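Local coordinates for protein fructosyl amine:oxygen oxidoreductase (Neosartorya fumigata, PDB 4WCT) that probably catalyses the FAD-dependent oxidative deglycation of fructosyl amines (Amadori products), using oxygen as electron acceptor, at residues I70-G82 against F91-K103. Residues are numbered along the deposited sequence; the frame is centred on the assembly and turned at random.
Sequences INKIMEHSELKDG and FSTFTRAALKAWK. With FAD (flavin-adenine dinucleotide), chain C.
His76 and Thr95 mark where the largely extended segment 70-82 passes closest to residues 91-102 of helix 86-102, with CA atoms 5.1 Å apart; the N-to-C directions of strand 72-75 and that part of the helix differ by 106°. With CG anti to the backbone N (chi1 171°), on a CB directed at the helix, the His76 ring reaches Thr95 and Arg96. ND1 shares a nearly straight 2.7 Å hydrogen bond with Thr95 OG1, and NE2 donates to Glu78 OE2 at 2.8 Å, from above the carboxylate plane. Arg96 CA lies over one ring face, 3.6 Å from the centroid, a CH-pi contact. Arg96 grips Glu78 side-on, NE to OE2 at 2.8 Å and NH2 to OE1 at 3.0 Å; both oxygens use syn lone pairs, and the carboxylate and guanidinium planes are 17° apart. A water links Ser77 N to Thr95 OG1. Nearer the flavin, Met74 sets CE 3.7 Å from Leu99 CB and SD obliquely beside Trp102, a Met-aromatic contact. Ile73 N donates to FAD O4 and Ile73 O accepts from FAD N3, while the same strand, outermost in its sheet, pairs antiparallel with strand 176-179, and Ala98 and Trp102 pack against helix 393-404.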
ATOM      1  N   ILE A  70       0.892   8.738  -7.693  1.00  9.53           N
ATOM      2  CA  ILE A  70       2.093   9.265  -8.345  1.00  9.48           C
ATOM      3  C   ILE A  70       3.383   8.975  -7.578  1.00  9.59           C
ATOM      4  O   ILE A  70       4.466   8.928  -8.152  1.00  9.39           O
ATOM      5  CB  ILE A  70       1.998  10.789  -8.610  1.00 10.17           C
ATOM      6  CG1 ILE A  70       1.583  11.553  -7.357  1.00 10.73           C
ATOM      7  CG2 ILE A  70       1.085  11.078  -9.797  1.00 15.06           C
ATOM      8  CD1 ILE A  70       1.795  13.045  -7.448  1.00 11.73           C
ATOM      9  N   ASN A  71       3.277   8.637  -6.304  1.00  7.80           N
ATOM     10  CA  ASN A  71       4.441   8.196  -5.581  1.00  7.90           C
ATOM     11  C   ASN A  71       4.062   7.381  -4.364  1.00  8.91           C
ATOM     12  O   ASN A  71       2.944   7.530  -3.839  1.00  9.54           O
ATOM     13  CB  ASN A  71       5.343   9.363  -5.203  1.00  9.82           C
ATOM     14  CG  ASN A  71       4.577  10.591  -4.789  1.00 11.79           C
ATOM     15  OD1 ASN A  71       3.779  10.547  -3.868  1.00 13.10           O
ATOM     16  ND2 ASN A  71       4.796  11.695  -5.510  1.00 10.57           N
ATOM     17  N   LYS A  72       4.997   6.546  -3.936  1.00  7.19           N
ATOM     18  CA  LYS A  72       4.948   5.819  -2.664  1.00  7.50           C
ATOM     19  C   LYS A  72       6.388   5.713  -2.152  1.00  8.18           C
ATOM     20  O   LYS A  72       7.366   5.858  -2.906  1.00  7.80           O
ATOM     21  CB  LYS A  72       4.390   4.380  -2.847  1.00  8.23           C
ATOM     22  CG  LYS A  72       2.998   4.327  -3.438  1.00  8.36           C
ATOM     23  CD  LYS A  72       1.923   4.695  -2.423  1.00 10.24           C
ATOM     24  CE  LYS A  72       0.567   4.203  -2.890  1.00 12.41           C
ATOM     25  NZ  LYS A  72      -0.547   4.841  -2.151  1.00 13.89           N
ATOM     26  N   ILE A  73       6.506   5.440  -0.865  1.00  7.99           N
ATOM     27  CA  ILE A  73       7.804   5.282  -0.206  1.00  8.01           C
ATOM     28  C   ILE A  73       8.309   3.865  -0.401  1.00  8.24           C
ATOM     29  O   ILE A  73       7.549   2.914  -0.262  1.00  7.65           O
ATOM     30  CB  ILE A  73       7.676   5.563   1.300  1.00  9.07           C
ATOM     31  CG1 ILE A  73       7.102   6.970   1.535  1.00  9.97           C
ATOM     32  CG2 ILE A  73       9.033   5.353   1.958  1.00  9.37           C
ATOM     33  CD1 ILE A  73       6.742   7.276   2.975  1.00 10.91           C
ATOM     34  N   MET A  74       9.595   3.730  -0.726  1.00  9.16           N
ATOM     35  CA  MET A  74      10.321   2.460  -0.709  1.00  9.52           C
ATOM     36  C   MET A  74      11.434   2.580   0.348  1.00 10.60           C
ATOM     37  O   MET A  74      12.223   3.522   0.336  1.00 10.07           O
ATOM     38  CB  MET A  74      10.945   2.175  -2.090  1.00  9.94           C
ATOM     39  CG  MET A  74      12.074   1.099  -2.118  1.00 12.22           C
ATOM     40  SD  MET A  74      11.485  -0.524  -1.708  1.00 17.46           S
ATOM     41  CE  MET A  74      12.899  -1.308  -0.936  1.00 22.02           C
ATOM     42  N   GLU A  75      11.531   1.583   1.217  1.00 11.19           N
ATOM     43  CA  GLU A  75      12.620   1.526   2.184  1.00 13.32           C
ATOM     44  C   GLU A  75      12.949   0.079   2.478  1.00 13.17           C
ATOM     45  O   GLU A  75      12.058  -0.743   2.726  1.00 13.46           O
ATOM     46  CB  GLU A  75      12.248   2.216   3.480  1.00 17.59           C
ATOM     47  CG  GLU A  75      13.483   2.320   4.389  1.00 25.29           C
ATOM     48  CD  GLU A  75      13.173   2.672   5.815  1.00 38.08           C
ATOM     49  OE1 GLU A  75      11.990   2.575   6.215  1.00 34.92           O
ATOM     50  OE2 GLU A  75      14.136   3.052   6.528  1.00 32.37           O
ATOM     51  N   HIS A  76      14.239  -0.203   2.537  1.00 12.02           N
ATOM     52  CA  HIS A  76      14.741  -1.476   2.983  1.00 12.22           C
ATOM     53  C   HIS A  76      15.766  -1.245   4.115  1.00 14.94           C
ATOM     54  O   HIS A  76      16.719  -0.480   3.952  1.00 16.96           O
ATOM     55  CB  HIS A  76      15.440  -2.203   1.833  1.00 11.09           C
ATOM     56  CG  HIS A  76      16.160  -3.434   2.277  1.00 12.88           C
ATOM     57  ND1 HIS A  76      15.522  -4.447   2.961  1.00 12.81           N
ATOM     58  CD2 HIS A  76      17.477  -3.734   2.299  1.00 12.57           C
ATOM     59  CE1 HIS A  76      16.413  -5.347   3.341  1.00 15.36           C
ATOM     60  NE2 HIS A  76      17.602  -4.957   2.916  1.00 15.34           N
ATOM     61  N   SER A  77      15.611  -1.984   5.208  1.00 13.21           N
ATOM     62  CA  SER A  77      16.569  -1.954   6.322  1.00 16.79           C
ATOM     63  C   SER A  77      16.999  -3.375   6.683  1.00 18.87           C
ATOM     64  O   SER A  77      16.175  -4.271   6.839  1.00 18.77           O
ATOM     65  CB  SER A  77      15.929  -1.310   7.546  1.00 24.57           C
ATOM     66  OG  SER A  77      15.471  -0.022   7.209  1.00 35.40           O
ATOM     67  N   GLU A  78      18.307  -3.585   6.738  1.00 17.10           N
ATOM     68  CA  GLU A  78      18.828  -4.805   7.324  1.00 19.30           C
ATOM     69  C   GLU A  78      18.827  -4.637   8.857  1.00 18.45           C
ATOM     70  O   GLU A  78      19.092  -3.553   9.385  1.00 20.86           O
ATOM     71  CB  GLU A  78      20.260  -5.054   6.833  1.00 21.86           C
ATOM     72  CG  GLU A  78      20.405  -5.373   5.358  1.00 22.81           C
ATOM     73  CD  GLU A  78      19.731  -6.679   4.938  1.00 21.26           C
ATOM     74  OE1 GLU A  78      19.376  -7.535   5.780  1.00 29.09           O
ATOM     75  OE2 GLU A  78      19.516  -6.845   3.729  1.00 21.16           O
ATOM     76  N   LEU A  79      18.558  -5.723   9.557  1.00 17.64           N
ATOM     77  CA  LEU A  79      18.358  -5.685  10.988  1.00 21.21           C
ATOM     78  C   LEU A  79      19.555  -6.365  11.645  1.00 20.34           C
ATOM     79  O   LEU A  79      20.128  -7.291  11.069  1.00 23.54           O
ATOM     80  CB  LEU A  79      17.084  -6.442  11.330  1.00 21.23           C
ATOM     81  CG  LEU A  79      15.841  -5.767  10.749  1.00 24.14           C
ATOM     82  CD1 LEU A  79      14.629  -6.622  11.039  1.00 27.26           C
ATOM     83  CD2 LEU A  79      15.644  -4.343  11.236  1.00 26.21           C
ATOM     84  N   LYS A  80      19.966  -5.860  12.806  1.00 19.53           N
ATOM     85  CA  LYS A  80      21.055  -6.485  13.558  1.00 24.63           C
ATOM     86  C   LYS A  80      20.579  -7.823  14.163  1.00 24.00           C
ATOM     87  O   LYS A  80      19.473  -7.913  14.693  1.00 24.39           O
ATOM     88  CB  LYS A  80      21.514  -5.534  14.688  1.00 23.50           C
ATOM     89  CG  LYS A  80      22.052  -4.186  14.228  1.00 26.13           C
ATOM     90  CD  LYS A  80      22.194  -3.234  15.409  1.00 27.73           C
ATOM     91  CE  LYS A  80      23.092  -2.050  15.080  1.00 36.01           C
ATOM     92  NZ  LYS A  80      22.524  -0.773  15.598  1.00 40.34           N
ATOM     93  N   ASP A  81      21.484  -8.784  14.298  1.00 39.57           N
ATOM     94  CA  ASP A  81      21.183  -9.974  15.119  1.00 41.79           C
ATOM     95  C   ASP A  81      20.702  -9.586  16.516  1.00 41.67           C
ATOM     96  O   ASP A  81      21.357  -8.801  17.206  1.00 43.16           O
ATOM     97  CB  ASP A  81      22.422 -10.863  15.246  1.00 53.77           C
ATOM     98  CG  ASP A  81      22.865 -11.437  13.917  1.00 63.14           C
ATOM     99  OD1 ASP A  81      24.077 -11.701  13.767  1.00 77.84           O
ATOM    100  OD2 ASP A  81      22.009 -11.613  13.022  1.00 65.87           O
ATOM    101  N   GLY A  82      19.562 -10.134  16.930  1.00 34.95           N
ATOM    102  CA  GLY A  82      19.061  -9.936  18.298  1.00 33.77           C
ATOM    103  C   GLY A  82      18.061  -8.803  18.376  1.00 34.53           C
ATOM    104  O   GLY A  82      17.298  -8.678  19.352  1.00 29.67           O
ATOM    105  N   PHE A  91       9.788  -9.227   6.992  1.00 10.96           N
ATOM    106  CA  PHE A  91       9.596  -7.980   6.271  1.00 12.32           C
ATOM    107  C   PHE A  91      10.870  -7.567   5.524  1.00 10.28           C
ATOM    108  O   PHE A  91      10.808  -7.163   4.353  1.00  9.84           O
ATOM    109  CB  PHE A  91       9.100  -6.870   7.186  1.00 10.92           C
ATOM    110  CG  PHE A  91       8.657  -5.652   6.444  1.00 11.65           C
ATOM    111  CD1 PHE A  91       7.483  -5.671   5.687  1.00 15.34           C
ATOM    112  CD2 PHE A  91       9.442  -4.518   6.438  1.00 11.60           C
ATOM    113  CE1 PHE A  91       7.106  -4.574   4.939  1.00 15.73           C
ATOM    114  CE2 PHE A  91       9.019  -3.374   5.768  1.00 13.98           C
ATOM    115  CZ  PHE A  91       7.878  -3.421   4.985  1.00 14.76           C
ATOM    116  N   SER A  92      12.015  -7.715   6.181  1.00 10.75           N
ATOM    117  CA  SER A  92      13.297  -7.364   5.579  0.50 12.65           C
ATOM    118  C   SER A  92      13.624  -8.284   4.417  1.00 11.07           C
ATOM    119  O   SER A  92      14.250  -7.858   3.446  1.00  9.96           O
ATOM    120  CB  SER A  92      14.421  -7.452   6.602  0.50 14.34           C
ATOM    121  OG  SER A  92      14.374  -6.362   7.493  0.50 20.18           O
ATOM    122  N   THR A  93      13.160  -9.532   4.493  1.00  9.62           N
ATOM    123  CA  THR A  93      13.282 -10.450   3.344  1.00 10.92           C
ATOM    124  C   THR A  93      12.489  -9.955   2.130  1.00 11.75           C
ATOM    125  O   THR A  93      13.026  -9.874   1.003  1.00 11.31           O
ATOM    126  CB  THR A  93      12.822 -11.856   3.721  1.00 13.52           C
ATOM    127  OG1 THR A  93      13.621 -12.347   4.804  1.00 13.89           O
ATOM    128  CG2 THR A  93      12.891 -12.784   2.523  1.00 14.29           C
ATOM    129  N   PHE A  94      11.260  -9.509   2.377  1.00  9.68           N
ATOM    130  CA  PHE A  94      10.447  -8.900   1.309  1.00  9.42           C
ATOM    131  C   PHE A  94      11.127  -7.657   0.737  1.00  9.18           C
ATOM    132  O   PHE A  94      11.277  -7.534  -0.481  1.00 10.70           O
ATOM    133  CB  PHE A  94       9.054  -8.544   1.803  1.00  9.16           C
ATOM    134  CG  PHE A  94       8.142  -9.730   1.948  1.00  9.33           C
ATOM    135  CD1 PHE A  94       7.658 -10.386   0.826  1.00 10.69           C
ATOM    136  CD2 PHE A  94       7.650 -10.093   3.176  1.00 10.13           C
ATOM    137  CE1 PHE A  94       6.739 -11.409   0.938  1.00 13.30           C
ATOM    138  CE2 PHE A  94       6.809 -11.182   3.309  1.00 11.97           C
ATOM    139  CZ  PHE A  94       6.287 -11.799   2.185  1.00 12.20           C
ATOM    140  N   THR A  95      11.529  -6.729   1.595  1.00  9.09           N
ATOM    141  CA  THR A  95      12.110  -5.451   1.090  1.00  8.73           C
ATOM    142  C   THR A  95      13.501  -5.588   0.481  1.00 10.17           C
ATOM    143  O   THR A  95      13.865  -4.838  -0.405  1.00 10.69           O
ATOM    144  CB  THR A  95      12.105  -4.319   2.126  1.00  9.47           C
ATOM    145  OG1 THR A  95      12.819  -4.673   3.317  1.00 10.32           O
ATOM    146  CG2 THR A  95      10.656  -3.974   2.504  1.00 10.35           C
ATOM    147  N   ARG A  96      14.261  -6.567   0.939  1.00  9.70           N
ATOM    148  CA  ARG A  96      15.553  -6.843   0.333  1.00  9.44           C
ATOM    149  C   ARG A  96      15.374  -7.201  -1.121  1.00 10.64           C
ATOM    150  O   ARG A  96      16.089  -6.684  -2.008  1.00 11.16           O
ATOM    151  CB  ARG A  96      16.249  -7.994   1.072  1.00 11.15           C
ATOM    152  CG  ARG A  96      17.705  -8.166   0.692  1.00 14.74           C
ATOM    153  CD  ARG A  96      18.342  -9.358   1.384  1.00 17.44           C
ATOM    154  NE  ARG A  96      18.266  -9.225   2.835  1.00 15.43           N
ATOM    155  CZ  ARG A  96      17.508  -9.987   3.621  1.00 15.59           C
ATOM    156  NH1 ARG A  96      16.937 -11.090   3.162  1.00 17.15           N
ATOM    157  NH2 ARG A  96      17.484  -9.748   4.916  1.00 22.20           N
ATOM    158  N   ALA A  97      14.479  -8.146  -1.366  1.00  9.15           N
ATOM    159  CA  ALA A  97      14.175  -8.568  -2.730  1.00 11.59           C
ATOM    160  C   ALA A  97      13.623  -7.404  -3.549  1.00 11.45           C
ATOM    161  O   ALA A  97      13.952  -7.227  -4.735  1.00 10.71           O
ATOM    162  CB  ALA A  97      13.165  -9.710  -2.720  1.00 12.50           C
ATOM    163  N   ALA A  98      12.753  -6.616  -2.935  1.00  9.87           N
ATOM    164  CA  ALA A  98      12.126  -5.528  -3.657  1.00  8.98           C
ATOM    165  C   ALA A  98      13.182  -4.517  -4.069  1.00  9.07           C
ATOM    166  O   ALA A  98      13.147  -4.015  -5.188  1.00 10.35           O
ATOM    167  CB  ALA A  98      11.044  -4.862  -2.808  1.00  8.87           C
ATOM    168  N   LEU A  99      14.080  -4.164  -3.152  1.00 10.40           N
ATOM    169  CA  LEU A  99      15.086  -3.156  -3.446  1.00  9.93           C
ATOM    170  C   LEU A  99      15.927  -3.611  -4.639  1.00 10.20           C
ATOM    171  O   LEU A  99      16.252  -2.831  -5.545  1.00 10.86           O
ATOM    172  CB  LEU A  99      15.987  -2.909  -2.223  1.00 11.20           C
ATOM    173  CG  LEU A  99      17.124  -1.893  -2.429  1.00 12.40           C
ATOM    174  CD1 LEU A  99      16.561  -0.520  -2.772  1.00 12.06           C
ATOM    175  CD2 LEU A  99      17.995  -1.805  -1.200  1.00 16.83           C
ATOM    176  N   LYS A 100      16.390  -4.844  -4.569  1.00 10.56           N
ATOM    177  CA  LYS A 100      17.227  -5.396  -5.637  1.00 13.65           C
ATOM    178  C   LYS A 100      16.532  -5.292  -6.979  1.00 12.44           C
ATOM    179  O   LYS A 100      17.117  -4.890  -7.991  1.00 12.89           O
ATOM    180  CB  LYS A 100      17.568  -6.842  -5.290  1.00 14.70           C
ATOM    181  CG  LYS A 100      18.343  -7.564  -6.382  1.00 20.91           C
ATOM    182  CD  LYS A 100      18.812  -8.941  -5.899  1.00 27.33           C
ATOM    183  CE  LYS A 100      19.686  -9.616  -6.959  1.00 36.03           C
ATOM    184  NZ  LYS A 100      19.751 -11.097  -6.821  1.00 40.66           N
ATOM    185  N   ALA A 101      15.249  -5.599  -7.003  1.00 10.45           N
ATOM    186  CA  ALA A 101      14.479  -5.558  -8.232  1.00  9.27           C
ATOM    187  C   ALA A 101      14.145  -4.146  -8.729  1.00  9.93           C
ATOM    188  O   ALA A 101      14.190  -3.905  -9.924  1.00 10.14           O
ATOM    189  CB  ALA A 101      13.210  -6.395  -8.072  1.00 10.41           C
ATOM    190  N   TRP A 102      13.910  -3.191  -7.830  1.00  8.17           N
ATOM    191  CA  TRP A 102      13.700  -1.818  -8.213  1.00  7.98           C
ATOM    192  C   TRP A 102      14.930  -1.280  -8.912  1.00  9.02           C
ATOM    193  O   TRP A 102      14.835  -0.303  -9.655  1.00 10.57           O
ATOM    194  CB  TRP A 102      13.388  -0.928  -6.988  1.00  8.02           C
ATOM    195  CG  TRP A 102      11.952  -0.983  -6.543  1.00  6.85           C
ATOM    196  CD1 TRP A 102      11.517  -1.407  -5.331  1.00  8.21           C
ATOM    197  CD2 TRP A 102      10.796  -0.527  -7.249  1.00  7.33           C
ATOM    198  NE1 TRP A 102      10.160  -1.260  -5.239  1.00  8.82           N
ATOM    199  CE2 TRP A 102       9.683  -0.807  -6.433  1.00  7.63           C
ATOM    200  CE3 TRP A 102      10.568  -0.053  -8.552  1.00  8.62           C
ATOM    201  CZ2 TRP A 102       8.361  -0.527  -6.837  1.00  8.32           C
ATOM    202  CZ3 TRP A 102       9.270   0.259  -8.929  1.00  9.93           C
ATOM    203  CH2 TRP A 102       8.189   0.009  -8.062  1.00  8.85           C
ATOM    204  N   LYS A 103      16.101  -1.832  -8.581  1.00  9.66           N
ATOM    205  CA  LYS A 103      17.333  -1.319  -9.133  1.00  9.55           C
ATOM    206  C   LYS A 103      17.708  -2.050 -10.415  1.00 11.62           C
ATOM    207  O   LYS A 103      18.712  -1.682 -11.061  1.00 11.93           O
ATOM    208  CB  LYS A 103      18.462  -1.450  -8.105  1.00 11.91           C
ATOM    209  CG  LYS A 103      18.291  -0.469  -6.953  1.00 14.13           C
ATOM    210  CD  LYS A 103      19.527  -0.401  -6.068  1.00 17.56           C
ATOM    211  CE  LYS A 103      19.813  -1.689  -5.314  1.00 22.33           C
ATOM    212  NZ  LYS A 103      20.819  -1.528  -4.204  1.00 26.89           N
TER
HETATM  213  PA  FAD C 500      -4.639  -2.379  -4.708  1.00  7.84           P
HETATM  214  O1A FAD C 500      -3.391  -1.789  -5.298  1.00  7.95           O
HETATM  215  O2A FAD C 500      -5.647  -1.507  -4.027  1.00  8.24           O
HETATM  216  O5B FAD C 500      -5.337  -3.172  -5.871  1.00  7.42           O
HETATM  217  C5B FAD C 500      -6.576  -3.854  -5.627  1.00  8.02           C
HETATM  218  C4B FAD C 500      -7.271  -4.052  -6.970  1.00  8.76           C
HETATM  219  O4B FAD C 500      -8.422  -4.938  -6.786  1.00  9.41           O
HETATM  220  C3B FAD C 500      -7.794  -2.765  -7.601  1.00  8.36           C
HETATM  221  O3B FAD C 500      -7.292  -2.570  -8.933  1.00  9.11           O
HETATM  222  C2B FAD C 500      -9.314  -2.952  -7.601  1.00  8.78           C
HETATM  223  O2B FAD C 500     -10.015  -2.276  -8.641  1.00  9.25           O
HETATM  224  C1B FAD C 500      -9.444  -4.476  -7.635  1.00  8.19           C
HETATM  225  N9A FAD C 500     -10.751  -4.930  -7.111  1.00  9.37           N
HETATM  226  C8A FAD C 500     -11.460  -4.407  -6.094  1.00  9.84           C
HETATM  227  N7A FAD C 500     -12.639  -5.056  -5.954  1.00  9.02           N
HETATM  228  C5A FAD C 500     -12.618  -6.069  -6.859  1.00  8.42           C
HETATM  229  C6A FAD C 500     -13.571  -7.087  -7.283  1.00  8.17           C
HETATM  230  N6A FAD C 500     -14.759  -7.213  -6.666  1.00  8.62           N
HETATM  231  N1A FAD C 500     -13.215  -7.863  -8.328  1.00  8.53           N
HETATM  232  C2A FAD C 500     -12.032  -7.778  -8.951  1.00  9.08           C
HETATM  233  N3A FAD C 500     -11.128  -6.835  -8.636  1.00  8.95           N
HETATM  234  C4A FAD C 500     -11.389  -5.978  -7.618  1.00  8.52           C
HETATM  235  N1  FAD C 500       2.752   1.234   0.648  1.00  8.32           N
HETATM  236  C2  FAD C 500       4.119   1.387   0.550  1.00  8.89           C
HETATM  237  O2  FAD C 500       4.786   0.380   0.317  1.00  8.36           O
HETATM  238  N3  FAD C 500       4.693   2.592   0.588  1.00  7.47           N
HETATM  239  C4  FAD C 500       3.989   3.709   0.870  1.00  7.08           C
HETATM  240  O4  FAD C 500       4.491   4.866   0.932  1.00  8.88           O
HETATM  241  C4X FAD C 500       2.547   3.619   1.013  1.00  7.48           C
HETATM  242  N5  FAD C 500       1.799   4.724   1.273  1.00  9.19           N
HETATM  243  C5X FAD C 500       0.438   4.631   1.152  1.00  9.76           C
HETATM  244  C6  FAD C 500      -0.361   5.770   1.177  1.00  8.71           C
HETATM  245  C7  FAD C 500      -1.738   5.649   1.159  1.00  8.32           C
HETATM  246  C7M FAD C 500      -2.566   6.883   1.114  1.00  8.65           C
HETATM  247  C8  FAD C 500      -2.343   4.316   1.046  1.00  9.90           C
HETATM  248  C8M FAD C 500      -3.813   4.122   0.975  1.00  9.29           C
HETATM  249  C9  FAD C 500      -1.563   3.194   0.915  1.00  8.56           C
HETATM  250  C9A FAD C 500      -0.192   3.294   1.019  1.00  9.08           C
HETATM  251  N10 FAD C 500       0.603   2.144   0.983  1.00  7.40           N
HETATM  252  C10 FAD C 500       1.986   2.300   0.880  1.00  7.50           C
HETATM  253  C1' FAD C 500       0.095   0.781   0.928  1.00  7.28           C
HETATM  254  C2' FAD C 500       0.011   0.234  -0.488  1.00  6.77           C
HETATM  255  O2' FAD C 500      -0.625   1.227  -1.280  1.00  7.83           O
HETATM  256  C3' FAD C 500      -0.814  -1.059  -0.462  1.00  6.94           C
HETATM  257  O3' FAD C 500      -0.353  -1.914   0.594  1.00  7.61           O
HETATM  258  C4' FAD C 500      -0.756  -1.796  -1.804  1.00  7.18           C
HETATM  259  O4' FAD C 500      -0.923  -0.862  -2.869  1.00  8.43           O
HETATM  260  C5' FAD C 500      -1.900  -2.802  -1.833  1.00  7.16           C
HETATM  261  O5' FAD C 500      -1.831  -3.532  -3.058  1.00  7.03           O
HETATM  262  P   FAD C 500      -3.046  -4.501  -3.468  1.00  7.80           P
HETATM  263  O1P FAD C 500      -2.718  -5.093  -4.819  1.00  8.31           O
HETATM  264  O2P FAD C 500      -3.318  -5.389  -2.277  1.00  7.92           O
HETATM  265  O3P FAD C 500      -4.281  -3.488  -3.625  1.00  6.52           O
HETATM  266  O   HOH W   1      12.915  -3.224   5.544  1.00 15.21           O